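Local coordinates for protein putative cytosine/guanine deaminase (Unidentified, PDB 2PAJ) that catalyses the zinc-dependent hydrolytic deamination of pterins such as isoxanthopterin, turning a 2-amino-4-hydroxypteridine into the 2,4-dihydroxy compound and ammonium, at residues R113-A118 with F147-I152; I121-L126 with E155-L160; D413-R418 with M444-A449; G438-V443 with V455-E460. One frame throughout, in Å; residues are numbered along the deposited sequence.

Contact 1. Residues R113-A118 with F147-I152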
loop_
_atom_site.group_PDB
_atom_site.type_symbol
_atom_site.label_atom_id
_atom_site.label_comp_id
_atom_site.label_asym_id
_atom_site.label_seq_id
_atom_site.Cartn_x
_atom_site.Cartn_y
_atom_site.Cartn_z
ATOM N N ARG A 113 -7.299 15.056 -16.466
ATOM C CA ARG A 113 -6.341 15.884 -15.760
ATOM C C ARG A 113 -6.375 15.675 -14.253
ATOM O O ARG A 113 -5.355 15.365 -13.629
ATOM C CB ARG A 113 -6.629 17.353 -16.089
ATOM C CG ARG A 113 -5.813 18.347 -15.296
ATOM C CD ARG A 113 -4.419 18.529 -15.904
ATOM N NE ARG A 113 -3.415 18.864 -14.886
ATOM C CZ ARG A 113 -2.738 17.969 -14.162
ATOM N NH1 ARG A 113 -2.937 16.661 -14.339
ATOM N NH2 ARG A 113 -1.872 18.388 -13.245
ATOM N N ARG A 114 -7.559 15.850 -13.678
ATOM C CA ARG A 114 -7.747 15.714 -12.247
ATOM C C ARG A 114 -7.392 14.369 -11.650
ATOM O O ARG A 114 -6.602 14.305 -10.705
ATOM C CB ARG A 114 -9.181 16.109 -11.881
ATOM C CG ARG A 114 -9.406 17.605 -12.036
ATOM C CD ARG A 114 -10.841 18.023 -11.792
ATOM N NE ARG A 114 -10.997 19.471 -11.907
ATOM C CZ ARG A 114 -12.165 20.105 -11.912
ATOM N NH1 ARG A 114 -13.298 19.422 -11.810
ATOM N NH2 ARG A 114 -12.199 21.425 -12.014
ATOM N N PHE A 115 -7.955 13.294 -12.189
ATOM C CA PHE A 115 -7.668 11.965 -11.665
ATOM C C PHE A 115 -6.163 11.763 -11.626
ATOM O O PHE A 115 -5.607 11.261 -10.652
ATOM C CB PHE A 115 -8.283 10.888 -12.554
ATOM C CG PHE A 115 -8.171 9.497 -11.986
ATOM C CD1 PHE A 115 -9.031 9.072 -10.982
ATOM C CD2 PHE A 115 -7.199 8.623 -12.439
ATOM C CE1 PHE A 115 -8.930 7.814 -10.437
ATOM C CE2 PHE A 115 -7.083 7.352 -11.900
ATOM C CZ PHE A 115 -7.952 6.944 -10.895
ATOM N N ARG A 116 -5.510 12.174 -12.701
ATOM C CA ARG A 116 -4.063 12.045 -12.837
ATOM C C ARG A 116 -3.283 12.810 -11.760
ATOM O O ARG A 116 -2.255 12.337 -11.271
ATOM C CB ARG A 116 -3.667 12.544 -14.224
ATOM C CG ARG A 116 -2.255 12.242 -14.623
ATOM C CD ARG A 116 -2.255 11.888 -16.082
ATOM N NE ARG A 116 -1.435 10.716 -16.342
ATOM C CZ ARG A 116 -1.608 9.912 -17.383
ATOM N NH1 ARG A 116 -2.583 10.158 -18.260
ATOM N NH2 ARG A 116 -0.807 8.866 -17.551
ATOM N N LEU A 117 -3.782 13.993 -11.411
ATOM C CA LEU A 117 -3.157 14.835 -10.410
ATOM C C LEU A 117 -3.272 14.221 -9.021
ATOM O O LEU A 117 -2.289 14.148 -8.288
ATOM C CB LEU A 117 -3.810 16.212 -10.405
ATOM C CG LEU A 117 -3.158 17.256 -9.500
ATOM C CD1 LEU A 117 -1.798 17.678 -10.071
ATOM C CD2 LEU A 117 -4.085 18.449 -9.387
ATOM N N ALA A 118 -4.475 13.784 -8.663
ATOM C CA ALA A 118 -4.717 13.175 -7.361
ATOM C C ALA A 118 -3.811 11.969 -7.144
ATOM O O ALA A 118 -3.245 11.782 -6.065
ATOM C CB ALA A 118 -6.174 12.751 -7.251
ATOM N N PHE A 147 -12.105 8.407 -19.718
ATOM C CA PHE A 147 -10.683 8.157 -19.496
ATOM C C PHE A 147 -10.424 6.799 -18.851
ATOM O O PHE A 147 -11.299 6.217 -18.206
ATOM C CB PHE A 147 -10.083 9.276 -18.645
ATOM C CG PHE A 147 -10.718 9.409 -17.307
ATOM C CD1 PHE A 147 -10.223 8.708 -16.220
ATOM C CD2 PHE A 147 -11.828 10.213 -17.139
ATOM C CE1 PHE A 147 -10.821 8.803 -14.981
ATOM C CE2 PHE A 147 -12.442 10.323 -15.911
ATOM C CZ PHE A 147 -11.936 9.613 -14.818
ATOM N N ASP A 148 -9.212 6.292 -19.053
ATOM C CA ASP A 148 -8.828 5.007 -18.495
ATOM C C ASP A 148 -8.102 5.186 -17.152
ATOM O O ASP A 148 -6.890 5.448 -17.106
ATOM C CB ASP A 148 -7.931 4.246 -19.476
ATOM C CG ASP A 148 -7.751 2.808 -19.070
ATOM O OD1 ASP A 148 -8.158 2.504 -17.935
ATOM O OD2 ASP A 148 -7.219 1.994 -19.854
ATOM N N SER A 149 -8.856 5.061 -16.064
ATOM C CA SER A 149 -8.307 5.189 -14.717
ATOM C C SER A 149 -7.113 4.257 -14.540
ATOM O O SER A 149 -6.004 4.685 -14.207
ATOM C CB SER A 149 -9.369 4.821 -13.693
ATOM O OG SER A 149 -10.455 5.707 -13.815
ATOM N N SER A 150 -7.353 2.975 -14.769
ATOM C CA SER A 150 -6.315 1.984 -14.629
ATOM C C SER A 150 -5.056 2.373 -15.398
ATOM O O SER A 150 -3.948 2.302 -14.857
ATOM C CB SER A 150 -6.847 0.646 -15.102
ATOM O OG SER A 150 -8.052 0.350 -14.420
ATOM N N ALA A 151 -5.217 2.788 -16.650
ATOM C CA ALA A 151 -4.076 3.186 -17.465
ATOM C C ALA A 151 -3.275 4.261 -16.746
ATOM O O ALA A 151 -2.073 4.131 -16.542
ATOM C CB ALA A 151 -4.558 3.718 -18.798
ATOM N N ILE A 152 -3.965 5.327 -16.376
ATOM C CA ILE A 152 -3.353 6.453 -15.694
ATOM C C ILE A 152 -2.596 6.053 -14.420
ATOM O O ILE A 152 -1.460 6.490 -14.200
ATOM C CB ILE A 152 -4.432 7.506 -15.349
ATOM C CG1 ILE A 152 -5.068 8.033 -16.644
ATOM C CG2 ILE A 152 -3.823 8.618 -14.529
ATOM C CD1 ILE A 152 -6.353 8.799 -16.436
#
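Phe115 and Ile152 meet between two successive outer helices of the amidohydrolase TIM barrel, 112-127 and 149-159, close to where each begins. The example illustrates how a helix pair can have a dense apolar side and a looser, charged side. On the dense side, Phe115 directs its ring toward the second helix, with CG anti to the backbone N (chi1 -173°). Around this ring the neighbours take distinct places. Ser149 OG lies over one face, displaced toward the rim, and Ser149 CB comes within 3.8 Å of Phe115 CZ. Ile152 CG2 sits at the edge, in plane, 4.0 Å from Phe115 CD2. Phe147 reaches the root of the ring, its CE1 being 4.1 Å from Phe115 CG, with the two ring planes inclined at 37°. The hydroxyl of Ser149 is satisfied by Val140 O, in the loop that also touches Phe115. The side chain of Phe115 is about 9 Å from that of the zinc ligand His78 and about 14 Å from the zinc ion, so it does not touch the metal site. Asp148, just before, is the N-cap of helix 149-159.

The looser side rests on Arg116, which is partly exposed. Arg116 bends at chi2 and chi3, which spreads its guanidinium over Ile152; salt bridges to Glu155 and Glu156 hold the charged end. Ile152 CG2 lies 3.7 Å above the guanidinium plane, toward its rim, and Ile152 CG1 approaches Arg116 NH1 to 3.6 Å.

Contact 2. Residues I121-L126 with E155-L160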
loop_
_atom_site.group_PDB
_atom_site.type_symbol
_atom_site.label_atom_id
_atom_site.label_comp_id
_atom_site.label_asym_id
_atom_site.label_seq_id
_atom_site.Cartn_x
_atom_site.Cartn_y
_atom_site.Cartn_z
ATOM N N ILE A 121 -0.113 13.148 -6.727
ATOM C CA ILE A 121 0.050 13.676 -5.379
ATOM C C ILE A 121 0.200 12.576 -4.323
ATOM O O ILE A 121 1.226 12.482 -3.657
ATOM C CB ILE A 121 -1.143 14.561 -4.982
ATOM C CG1 ILE A 121 -1.103 15.871 -5.776
ATOM C CG2 ILE A 121 -1.094 14.838 -3.498
ATOM C CD1 ILE A 121 -2.413 16.680 -5.748
ATOM N N GLY A 122 -0.823 11.746 -4.168
ATOM C CA GLY A 122 -0.767 10.688 -3.169
ATOM C C GLY A 122 0.379 9.717 -3.351
ATOM O O GLY A 122 0.899 9.159 -2.388
ATOM N N LEU A 123 0.755 9.503 -4.604
ATOM C CA LEU A 123 1.836 8.588 -4.940
ATOM C C LEU A 123 3.158 9.232 -4.507
ATOM O O LEU A 123 4.017 8.576 -3.921
ATOM C CB LEU A 123 1.826 8.339 -6.452
ATOM C CG LEU A 123 1.887 6.924 -7.029
ATOM C CD1 LEU A 123 0.917 6.002 -6.307
ATOM C CD2 LEU A 123 1.572 7.004 -8.517
ATOM N N ILE A 124 3.304 10.524 -4.788
ATOM C CA ILE A 124 4.506 11.252 -4.424
ATOM C C ILE A 124 4.701 11.305 -2.907
ATOM O O ILE A 124 5.804 11.072 -2.411
ATOM C CB ILE A 124 4.472 12.717 -4.922
ATOM C CG1 ILE A 124 4.381 12.785 -6.450
ATOM C CG2 ILE A 124 5.717 13.424 -4.464
ATOM C CD1 ILE A 124 5.578 12.223 -7.172
ATOM N N GLU A 125 3.648 11.625 -2.164
ATOM C CA GLU A 125 3.816 11.716 -0.730
ATOM C C GLU A 125 4.041 10.354 -0.116
ATOM O O GLU A 125 4.583 10.231 0.982
ATOM C CB GLU A 125 2.649 12.465 -0.066
ATOM C CG GLU A 125 1.245 12.058 -0.431
ATOM C CD GLU A 125 0.187 12.945 0.260
ATOM O OE1 GLU A 125 0.247 13.060 1.505
ATOM O OE2 GLU A 125 -0.711 13.517 -0.422
ATOM N N LEU A 126 3.679 9.324 -0.859
ATOM C CA LEU A 126 3.856 7.956 -0.392
ATOM C C LEU A 126 5.295 7.520 -0.637
ATOM O O LEU A 126 5.874 6.786 0.155
ATOM C CB LEU A 126 2.887 7.044 -1.141
ATOM C CG LEU A 126 2.255 5.834 -0.472
ATOM C CD1 LEU A 126 1.983 6.082 0.988
ATOM C CD2 LEU A 126 0.973 5.535 -1.210
ATOM N N GLU A 155 0.590 4.298 -15.229
ATOM C CA GLU A 155 1.496 5.235 -15.865
ATOM C C GLU A 155 2.217 6.048 -14.810
ATOM O O GLU A 155 3.448 6.135 -14.805
ATOM C CB GLU A 155 0.727 6.167 -16.808
ATOM C CG GLU A 155 0.168 5.451 -18.031
ATOM C CD GLU A 155 -0.690 6.346 -18.902
ATOM O OE1 GLU A 155 -0.141 7.298 -19.503
ATOM O OE2 GLU A 155 -1.916 6.104 -18.984
ATOM N N GLU A 156 1.443 6.633 -13.907
ATOM C CA GLU A 156 2.000 7.452 -12.846
ATOM C C GLU A 156 2.945 6.676 -11.936
ATOM O O GLU A 156 4.045 7.138 -11.632
ATOM C CB GLU A 156 0.861 8.083 -12.035
ATOM C CG GLU A 156 0.071 9.102 -12.829
ATOM C CD GLU A 156 0.971 10.157 -13.464
ATOM O OE1 GLU A 156 1.694 10.859 -12.719
ATOM O OE2 GLU A 156 0.970 10.278 -14.708
ATOM N N ALA A 157 2.517 5.493 -11.513
ATOM C CA ALA A 157 3.330 4.676 -10.629
ATOM C C ALA A 157 4.701 4.436 -11.235
ATOM O O ALA A 157 5.728 4.579 -10.575
ATOM C CB ALA A 157 2.637 3.349 -10.361
ATOM N N GLU A 158 4.710 4.079 -12.506
ATOM C CA GLU A 158 5.946 3.795 -13.197
ATOM C C GLU A 158 6.801 5.025 -13.482
ATOM O O GLU A 158 8.021 4.923 -13.574
ATOM C CB GLU A 158 5.633 3.071 -14.486
ATOM C CG GLU A 158 6.848 2.824 -15.314
ATOM C CD GLU A 158 6.497 2.727 -16.769
ATOM O OE1 GLU A 158 6.211 1.595 -17.241
ATOM O OE2 GLU A 158 6.487 3.800 -17.424
ATOM N N LYS A 159 6.174 6.183 -13.640
ATOM C CA LYS A 159 6.947 7.391 -13.879
ATOM C C LYS A 159 7.805 7.622 -12.646
ATOM O O LYS A 159 8.906 8.163 -12.733
ATOM C CB LYS A 159 6.025 8.593 -14.136
ATOM C CG LYS A 159 5.413 8.563 -15.532
ATOM C CD LYS A 159 4.210 9.482 -15.700
ATOM C CE LYS A 159 4.617 10.937 -15.728
ATOM N NZ LYS A 159 3.539 11.777 -16.346
ATOM N N LEU A 160 7.297 7.172 -11.504
ATOM C CA LEU A 160 7.983 7.319 -10.232
ATOM C C LEU A 160 8.874 6.131 -9.906
ATOM O O LEU A 160 9.659 6.186 -8.962
ATOM C CB LEU A 160 6.962 7.524 -9.118
ATOM C CG LEU A 160 6.104 8.783 -9.249
ATOM C CD1 LEU A 160 5.075 8.829 -8.129
ATOM C CD2 LEU A 160 6.983 10.012 -9.198
#
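Helix-to-helix packing on the outside of the TIM barrel brings Leu123 and Ile124 of helix 112-127 against Glu156, Ala157 and Leu160 of segment 155-160. The helices 112-127 and 149-159 flank strand 131-136 in the chain, and their interface at this level is apolar and buried. Leu123 faces the second helix and puts its CD2 branch on the backbone between Glu156 and Ala157, 3.5 Å from Ala157 N. The small side chain of Ala157 probably helps this approach, and the alpha carbons of Leu123 and Ala157 are 7.1 Å apart. The same methyl also rests on Glu156 CB, at 3.7 Å from Leu123 CD2. Only the aliphatic root of Glu156 is used in this way: the chain bends at chi2, and the carboxylate turns to Arg116, with a salt bridge to Lys159 NZ besides, whose hydrogen bond is weak.

Leu160 carries the other half of the contact. Its two methyls divide the work between two residues of helix 112-127: Leu160 CD1 comes to 3.7 Å from Leu123 CB, and both methyls contact the end of Ile124. The side chain of Ile124 leaves its helix to one side of the second segment, and chi2 (-64°) brings CD1 across Leu160 at about a right angle. Leu467 of helix 464-483 also touches Ile124. Ile124 CD1 lies 3.6 Å from Leu160 CD1 and 3.3 Å from Leu160 CD2.

Contact 3. Residues D413-R418 with M444-A449; sequences DIAVYR and MALFSA
The guanidinium of Arg418 has Met444 CB over one face, 4.2 Å above the plane and displaced toward the rim, while Met444 CE reaches Arg418 NH2 at 3.6 Å. The other flat group, the Phe447 ring, meets Ile414 O at its edge, near its plane, with Phe447 CD1 4.0 Å from that oxygen. Met444 reaches the arginine because its CG lies between the backbone N and the carbonyl carbon (chi1 83°) and its chain bends again at chi2 and chi3. On the way Met444 CG packs 3.5 Å from Val416 CG1.

These side chains ride on a pair of antiparallel strands, 414-418 and 445-448, whose regular pattern is interrupted by a classic beta bulge: Met444 and Ala445 both face Val416. At the bulge Val416 O takes Ala445 N on a lone pair at 3.2 Å and adds a weak bond from Met444 N. The return bond, Val416 N to Ala445 O, is 2.7 Å long and fairly straight (164°). Next along, Ile414 O receives Phe447 N in the carbonyl plane. Val416 and Ala445 point to one face of the sheet, and Ala415 and Leu446 to the other. On its second side strand 414-418 pairs with strand 67-73, which leads to the zinc ligands His76 and His78; this is consistent with the beta-sheet domain that amidohydrolases build from both ends of the chain. At the far end Asp413 divides its carboxylate: OD2 goes to Arg163 in a salt bridge, and OD1 accepts Ala449 N at 2.8 Å, nearly in line with the C-O bond.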
loop_
_atom_site.group_PDB
_atom_site.type_symbol
_atom_site.label_atom_id
_atom_site.label_comp_id
_atom_site.label_asym_id
_atom_site.label_seq_id
_atom_site.Cartn_x
_atom_site.Cartn_y
_atom_site.Cartn_z
ATOM N N ASP A 413 14.283 -3.410 -2.583
ATOM C CA ASP A 413 13.391 -2.300 -2.247
ATOM C C ASP A 413 13.822 -1.891 -0.853
ATOM O O ASP A 413 13.398 -2.483 0.144
ATOM C CB ASP A 413 11.939 -2.756 -2.246
ATOM C CG ASP A 413 11.544 -3.396 -3.552
ATOM O OD1 ASP A 413 11.796 -2.787 -4.619
ATOM O OD2 ASP A 413 10.982 -4.509 -3.513
ATOM N N ILE A 414 14.676 -0.876 -0.803
ATOM C CA ILE A 414 15.241 -0.417 0.450
ATOM C C ILE A 414 15.092 1.070 0.699
ATOM O O ILE A 414 15.149 1.880 -0.221
ATOM C CB ILE A 414 16.749 -0.764 0.514
ATOM C CG1 ILE A 414 16.942 -2.242 0.199
ATOM C CG2 ILE A 414 17.317 -0.452 1.901
ATOM C CD1 ILE A 414 18.389 -2.650 0.056
ATOM N N ALA A 415 14.908 1.413 1.968
ATOM C CA ALA A 415 14.801 2.797 2.387
ATOM C C ALA A 415 15.972 3.111 3.324
ATOM O O ALA A 415 16.227 2.392 4.287
ATOM C CB ALA A 415 13.484 3.029 3.088
ATOM N N VAL A 416 16.699 4.175 3.012
ATOM C CA VAL A 416 17.822 4.603 3.821
ATOM C C VAL A 416 17.449 5.971 4.359
ATOM O O VAL A 416 17.369 6.938 3.600
ATOM C CB VAL A 416 19.091 4.699 2.973
ATOM C CG1 VAL A 416 20.254 5.217 3.809
ATOM C CG2 VAL A 416 19.405 3.336 2.408
ATOM N N TYR A 417 17.208 6.046 5.666
ATOM C CA TYR A 417 16.814 7.306 6.301
ATOM C C TYR A 417 17.927 8.061 7.029
ATOM O O TYR A 417 18.721 7.473 7.764
ATOM C CB TYR A 417 15.680 7.068 7.302
ATOM C CG TYR A 417 14.471 6.345 6.763
ATOM C CD1 TYR A 417 14.254 4.995 7.064
ATOM C CD2 TYR A 417 13.519 7.011 5.987
ATOM C CE1 TYR A 417 13.117 4.331 6.612
ATOM C CE2 TYR A 417 12.380 6.354 5.531
ATOM C CZ TYR A 417 12.185 5.016 5.847
ATOM O OH TYR A 417 11.058 4.359 5.407
ATOM N N ARG A 418 17.983 9.370 6.810
ATOM C CA ARG A 418 18.960 10.202 7.498
ATOM C C ARG A 418 18.185 10.889 8.629
ATOM O O ARG A 418 17.185 11.566 8.380
ATOM C CB ARG A 418 19.569 11.237 6.543
ATOM C CG ARG A 418 20.619 12.128 7.195
ATOM C CD ARG A 418 21.588 12.671 6.170
ATOM N NE ARG A 418 22.561 11.668 5.744
ATOM C CZ ARG A 418 23.121 11.658 4.539
ATOM N NH1 ARG A 418 22.790 12.593 3.653
ATOM N NH2 ARG A 418 24.013 10.735 4.217
ATOM N N MET A 444 17.391 9.744 2.281
ATOM C CA MET A 444 18.598 10.040 1.536
ATOM C C MET A 444 18.590 9.065 0.374
ATOM O O MET A 444 19.139 9.340 -0.688
ATOM C CB MET A 444 19.848 9.854 2.426
ATOM C CG MET A 444 20.371 8.426 2.542
ATOM S SD MET A 444 21.718 8.073 1.375
ATOM C CE MET A 444 23.058 7.690 2.528
ATOM N N ALA A 445 17.930 7.929 0.568
ATOM C CA ALA A 445 17.873 6.928 -0.487
ATOM C C ALA A 445 16.703 5.949 -0.410
ATOM O O ALA A 445 16.443 5.354 0.627
ATOM C CB ALA A 445 19.178 6.147 -0.514
ATOM N N LEU A 446 16.005 5.793 -1.532
ATOM C CA LEU A 446 14.895 4.851 -1.649
ATOM C C LEU A 446 15.226 4.018 -2.885
ATOM O O LEU A 446 15.561 4.572 -3.935
ATOM C CB LEU A 446 13.561 5.575 -1.874
ATOM C CG LEU A 446 12.231 4.874 -1.515
ATOM C CD1 LEU A 446 11.242 5.055 -2.646
ATOM C CD2 LEU A 446 12.442 3.400 -1.218
ATOM N N PHE A 447 15.142 2.695 -2.747
ATOM C CA PHE A 447 15.413 1.773 -3.840
ATOM C C PHE A 447 14.209 0.927 -4.174
ATOM O O PHE A 447 13.594 0.335 -3.291
ATOM C CB PHE A 447 16.565 0.839 -3.496
ATOM C CG PHE A 447 17.894 1.504 -3.515
ATOM C CD1 PHE A 447 18.493 1.931 -2.341
ATOM C CD2 PHE A 447 18.533 1.733 -4.720
ATOM C CE1 PHE A 447 19.716 2.583 -2.365
ATOM C CE2 PHE A 447 19.749 2.382 -4.768
ATOM C CZ PHE A 447 20.351 2.812 -3.580
ATOM N N SER A 448 13.876 0.886 -5.461
ATOM C CA SER A 448 12.767 0.085 -5.934
ATOM C C SER A 448 13.309 -0.775 -7.063
ATOM O O SER A 448 13.742 -0.274 -8.111
ATOM C CB SER A 448 11.621 0.961 -6.444
ATOM O OG SER A 448 10.490 0.163 -6.760
ATOM N N ALA A 449 13.300 -2.083 -6.833
ATOM C CA ALA A 449 13.802 -3.012 -7.824
ATOM C C ALA A 449 15.249 -2.644 -8.174
ATOM O O ALA A 449 15.647 -2.694 -9.343
ATOM C CB ALA A 449 12.918 -2.971 -9.067
#

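Contact 4. Residues G438-V443 with V455-E460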
loop_
_atom_site.group_PDB
_atom_site.type_symbol
_atom_site.label_atom_id
_atom_site.label_comp_id
_atom_site.label_asym_id
_atom_site.label_seq_id
_atom_site.Cartn_x
_atom_site.Cartn_y
_atom_site.Cartn_z
ATOM N N GLY A 438 7.803 10.281 15.081
ATOM C CA GLY A 438 6.812 11.134 14.457
ATOM C C GLY A 438 7.486 11.887 13.333
ATOM O O GLY A 438 8.556 11.498 12.890
ATOM N N GLY A 439 6.873 12.969 12.877
ATOM C CA GLY A 439 7.459 13.744 11.794
ATOM C C GLY A 439 7.604 12.967 10.501
ATOM O O GLY A 439 6.656 12.352 10.016
ATOM N N ARG A 440 8.796 12.999 9.930
ATOM C CA ARG A 440 9.063 12.297 8.686
ATOM C C ARG A 440 10.563 12.287 8.440
ATOM O O ARG A 440 11.152 13.327 8.148
ATOM C CB ARG A 440 8.370 12.999 7.514
ATOM C CG ARG A 440 8.729 12.406 6.155
ATOM C CD ARG A 440 8.298 13.263 4.970
ATOM N NE ARG A 440 9.134 12.908 3.834
ATOM C CZ ARG A 440 10.163 13.633 3.406
ATOM N NH1 ARG A 440 10.473 14.777 4.000
ATOM N NH2 ARG A 440 10.928 13.179 2.420
ATOM N N PRO A 441 11.206 11.116 8.552
ATOM C CA PRO A 441 12.647 11.094 8.319
ATOM C C PRO A 441 13.022 11.467 6.892
ATOM O O PRO A 441 12.211 11.397 5.975
ATOM C CB PRO A 441 13.043 9.669 8.701
ATOM C CG PRO A 441 11.825 8.892 8.424
ATOM C CD PRO A 441 10.714 9.779 8.910
ATOM N N SER A 442 14.265 11.889 6.740
ATOM C CA SER A 442 14.809 12.306 5.464
ATOM C C SER A 442 15.248 11.082 4.656
ATOM O O SER A 442 16.129 10.341 5.084
ATOM C CB SER A 442 15.992 13.250 5.732
ATOM O OG SER A 442 16.637 13.682 4.550
ATOM N N VAL A 443 14.620 10.854 3.501
ATOM C CA VAL A 443 14.998 9.723 2.652
ATOM C C VAL A 443 16.206 10.088 1.790
ATOM O O VAL A 443 16.074 10.677 0.713
ATOM C CB VAL A 443 13.839 9.258 1.719
ATOM C CG1 VAL A 443 12.886 8.351 2.472
ATOM C CG2 VAL A 443 13.102 10.453 1.190
ATOM N N VAL A 455 16.703 10.444 -3.907
ATOM C CA VAL A 455 18.038 10.866 -3.509
ATOM C C VAL A 455 17.835 12.144 -2.694
ATOM O O VAL A 455 17.542 13.205 -3.253
ATOM C CB VAL A 455 18.936 11.124 -4.737
ATOM C CG1 VAL A 455 18.201 11.959 -5.745
ATOM C CG2 VAL A 455 20.211 11.811 -4.313
ATOM N N ASP A 456 17.971 12.005 -1.370
ATOM C CA ASP A 456 17.770 13.084 -0.392
ATOM C C ASP A 456 16.462 13.799 -0.667
ATOM O O ASP A 456 16.453 14.955 -1.109
ATOM C CB ASP A 456 18.911 14.093 -0.429
ATOM C CG ASP A 456 20.251 13.453 -0.191
ATOM O OD1 ASP A 456 20.439 12.768 0.845
ATOM O OD2 ASP A 456 21.125 13.636 -1.053
ATOM N N ASP A 457 15.369 13.085 -0.405
ATOM C CA ASP A 457 14.004 13.568 -0.609
ATOM C C ASP A 457 13.707 14.082 -2.010
ATOM O O ASP A 457 12.678 14.697 -2.217
ATOM C CB ASP A 457 13.657 14.667 0.395
ATOM C CG ASP A 457 13.833 14.227 1.828
ATOM O OD1 ASP A 457 13.405 13.111 2.174
ATOM O OD2 ASP A 457 14.392 15.011 2.617
ATOM N N LEU A 458 14.592 13.857 -2.973
ATOM C CA LEU A 458 14.323 14.342 -4.323
ATOM C C LEU A 458 13.973 13.243 -5.301
ATOM O O LEU A 458 14.668 12.230 -5.400
ATOM C CB LEU A 458 15.508 15.135 -4.860
ATOM C CG LEU A 458 15.837 16.402 -4.059
ATOM C CD1 LEU A 458 17.140 17.004 -4.579
ATOM C CD2 LEU A 458 14.689 17.409 -4.161
ATOM N N ILE A 459 12.888 13.459 -6.033
ATOM C CA ILE A 459 12.440 12.503 -7.022
ATOM C C ILE A 459 12.528 13.134 -8.398
ATOM O O ILE A 459 12.132 14.285 -8.601
ATOM C CB ILE A 459 11.012 12.074 -6.746
ATOM C CG1 ILE A 459 10.907 11.593 -5.301
ATOM C CG2 ILE A 459 10.625 10.960 -7.699
ATOM C CD1 ILE A 459 9.565 11.070 -4.929
ATOM N N GLU A 460 13.071 12.383 -9.342
ATOM C CA GLU A 460 13.221 12.875 -10.703
ATOM C C GLU A 460 11.859 13.068 -11.363
ATOM O O GLU A 460 11.053 12.135 -11.436
ATOM C CB GLU A 460 14.073 11.892 -11.501
ATOM C CG GLU A 460 15.123 12.549 -12.367
ATOM C CD GLU A 460 16.315 11.630 -12.613
ATOM O OE1 GLU A 460 16.090 10.458 -13.017
ATOM O OE2 GLU A 460 17.472 12.083 -12.392
HETATM O O HOH W 1 19.720 12.836 3.576
#
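Asp457 meets Val443 and Ser442 from a beta turn, Val455 to Leu458, at the end of strand 451-455. Asp456 and Asp457 hold its two central positions, both with positive phi, and Val455 and Leu458 exchange backbone bonds, which fits a two-residue hairpin loop of roughly type I' character. The turn lies beside the start of strand 442-448, in the sheet that also holds strand 414-418.

Between backbones, Asp457 N gives its hydrogen to Val443 O over 2.7 Å, nearly straight but tilted 34° out of the carbonyl plane.

From side chain to backbone, the carboxylate reaches back toward the same strand, its CG anti to the carbonyl carbon (chi1 -56°), and Asp457 OD1 accepts Val443 N at 2.9 Å.

Among side chains, Arg440 extends from the opposite direction, and its NH2 forms a salt bridge with Asp457 OD1, the two planes 56° apart. The position of OD1 is uncertain, so both its bonds are doubtful. Arg440 NE bonds Arg128 O. Ser442 OG lies 3.2 Å from Asp457 OD2, a possible bond left unsettled by another acceptor within reach.

Through water, one molecule gives a hydrogen to Asp456 OD1 at 2.8 Å and lies 3.3 Å from Ser442 OG, a weak link.

Overall arrangement
From the N terminus, contacts 1 and 2 come first. Their segments alternate along helices 112-127 and 149-159, so the two crossing closures bracket strand 131-136 and zip these helices of the barrel together; salt bridges from Arg116 to Glu155 and Glu156 join them directly. Contacts 3 and 4 follow much later, and they also cross, both using strand 442-448. Contact 3 closes the long excursion between strand 414-418 and 445-448, while contact 4 brings the turn after strand 451-455 back to 438-443. Probable backbone bonds of Arg418 with Ser442 and Met444 with Asp456 join them. The pairs meet where Leu160 of contact 2 packs on Ile459 of contact 4.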